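Local atomic coordinates of dipicolinate synthase, B chain (Bacillus cereus, PDB entry 3MCU), a protein that probably forms one of two subunits of dipicolinate synthase, which together oxidise dihydrodipicolinate to dipicolinate with NADP(+) during sporulation. Residues D[87-92]-D[176-181]. Residues are numbered along the deposited sequence; the frame is centred on the assembly and turned at random.
Sequences CMVIAP and DTVLEA
Val178, on the helical turn closed by the hydrogen bond from Ala181 N to Thr177 O (2.9 Å), meets Cys87 and Val89 of the strand. No hydrogen bond crosses between 87-92 and 176-181; the junction is apolar, small (112 Å² buried in all) and closed to solvent. The nearest CA atoms are those of Cys87 and Val178, 7.4 Å apart. The CB of Cys87 points at the helix, and with SG anti to the backbone N (chi1 -175°) the sulfur ends against the flank of Val178, 4.2 Å from its CB. One methyl touches another further along the strand: Val89 CG2 lies 3.9 Å from Val178 CG1, the two valine side chains crossing at about a right angle. In Val178 CG1 nearly eclipses the backbone N (chi1 -11°), an unusual rotation that leaves the exact placing of its methyls doubtful. Strand 87-94 sits inside the parallel part of the sheet, bonded to strand 7-12 through Gly9 and Gly11 and to the 124-130 side through Pro123 and Val125; the strand order 35-40, 7-12, 87-94, 124-130, 150-156 is that of a Rossmann-like alpha/beta fold, consistent with the Flavoprotein family. Helix 174-181 lies over the start of the strand, on the face of Cys87 and Val89, while Met88 (selenomethionine) and Ile90 turn to helix 109-118 on the opposite face. Leu3 also packs on Val178, and Ala181, its CB directed at the strand, reaches Val125 and Tyr151.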
loop_
_atom_site.group_PDB
_atom_site.type_symbol
_atom_site.label_atom_id
_atom_site.label_comp_id
_atom_site.label_asym_id
_atom_site.label_seq_id
_atom_site.Cartn_x
_atom_site.Cartn_y
_atom_site.Cartn_z
ATOM N N CYS D 87 7.244 6.621 27.210
ATOM C CA CYS D 87 6.147 6.010 26.494
ATOM C C CYS D 87 5.117 7.079 26.156
ATOM O O CYS D 87 4.868 7.993 26.942
ATOM C CB CYS D 87 5.500 4.902 27.336
ATOM S SG CYS D 87 4.218 3.998 26.441
HETATM N N MSE D 88 4.548 6.970 24.962
HETATM C CA MSE D 88 3.427 7.808 24.553
HETATM C C MSE D 88 2.188 6.916 24.480
HETATM O O MSE D 88 2.214 5.877 23.819
HETATM C CB MSE D 88 3.721 8.452 23.187
HETATM C CG MSE D 88 2.579 9.294 22.602
HETATM SE SE MSE D 88 2.136 10.846 23.715
HETATM C CE MSE D 88 0.394 11.352 22.927
ATOM N N VAL D 89 1.123 7.307 25.180
ATOM C CA VAL D 89 -0.170 6.625 25.096
ATOM C C VAL D 89 -1.136 7.490 24.304
ATOM O O VAL D 89 -1.185 8.705 24.506
ATOM C CB VAL D 89 -0.813 6.419 26.491
ATOM C CG1 VAL D 89 -2.232 5.853 26.352
ATOM C CG2 VAL D 89 0.039 5.515 27.359
ATOM N N ILE D 90 -1.886 6.881 23.387
ATOM C CA ILE D 90 -3.017 7.567 22.764
ATOM C C ILE D 90 -4.290 6.767 23.048
ATOM O O ILE D 90 -4.397 5.596 22.691
ATOM C CB ILE D 90 -2.852 7.722 21.240
ATOM C CG1 ILE D 90 -1.491 8.340 20.881
ATOM C CG2 ILE D 90 -4.017 8.543 20.659
ATOM C CD1 ILE D 90 -1.253 8.429 19.348
ATOM N N ALA D 91 -5.250 7.392 23.712
ATOM C CA ALA D 91 -6.410 6.657 24.160
ATOM C C ALA D 91 -7.502 7.618 24.600
ATOM O O ALA D 91 -7.307 8.390 25.531
ATOM C CB ALA D 91 -6.020 5.716 25.305
ATOM N N PRO D 92 -8.655 7.581 23.917
ATOM C CA PRO D 92 -8.899 6.697 22.771
ATOM C C PRO D 92 -8.200 7.157 21.499
ATOM O O PRO D 92 -7.871 8.325 21.337
ATOM C CB PRO D 92 -10.423 6.793 22.575
ATOM C CG PRO D 92 -10.777 8.143 23.085
ATOM C CD PRO D 92 -9.840 8.393 24.253
ATOM N N ASP D 176 -1.541 -2.383 31.960
ATOM C CA ASP D 176 -0.808 -3.610 31.674
ATOM C C ASP D 176 -0.070 -3.540 30.350
ATOM O O ASP D 176 1.015 -4.101 30.201
ATOM C CB ASP D 176 -1.759 -4.799 31.639
ATOM C CG ASP D 176 -2.196 -5.216 33.014
ATOM O OD1 ASP D 176 -3.242 -5.891 33.122
ATOM O OD2 ASP D 176 -1.479 -4.851 33.980
ATOM N N THR D 177 -0.685 -2.874 29.377
ATOM C CA THR D 177 -0.100 -2.749 28.057
ATOM C C THR D 177 1.139 -1.855 28.070
ATOM O O THR D 177 2.176 -2.207 27.491
ATOM C CB THR D 177 -1.123 -2.225 27.039
ATOM O OG1 THR D 177 -2.289 -3.067 27.069
ATOM C CG2 THR D 177 -0.509 -2.186 25.619
ATOM N N VAL D 178 1.051 -0.700 28.718
ATOM C CA VAL D 178 2.240 0.128 28.750
ATOM C C VAL D 178 3.376 -0.481 29.594
ATOM O O VAL D 178 4.531 -0.267 29.293
ATOM C CB VAL D 178 1.979 1.636 29.043
ATOM C CG1 VAL D 178 0.504 1.981 28.965
ATOM C CG2 VAL D 178 2.655 2.091 30.335
ATOM N N LEU D 179 3.038 -1.282 30.603
ATOM C CA LEU D 179 4.053 -1.996 31.377
ATOM C C LEU D 179 4.854 -2.942 30.495
ATOM O O LEU D 179 6.078 -3.004 30.594
ATOM C CB LEU D 179 3.425 -2.773 32.533
ATOM C CG LEU D 179 3.279 -1.997 33.839
ATOM C CD1 LEU D 179 2.372 -2.735 34.849
ATOM C CD2 LEU D 179 4.666 -1.727 34.416
ATOM N N GLU D 180 4.162 -3.684 29.630
ATOM C CA GLU D 180 4.851 -4.558 28.677
ATOM C C GLU D 180 5.625 -3.750 27.630
ATOM O O GLU D 180 6.720 -4.143 27.220
ATOM C CB GLU D 180 3.863 -5.508 27.981
ATOM C CG GLU D 180 3.233 -6.580 28.877
ATOM C CD GLU D 180 4.255 -7.366 29.708
ATOM O OE1 GLU D 180 5.173 -7.982 29.116
ATOM O OE2 GLU D 180 4.121 -7.374 30.963
ATOM N N ALA D 181 5.046 -2.638 27.183
ATOM C CA ALA D 181 5.665 -1.851 26.117
ATOM C C ALA D 181 6.982 -1.242 26.576
ATOM O O ALA D 181 7.905 -1.149 25.793
ATOM C CB ALA D 181 4.716 -0.745 25.593
#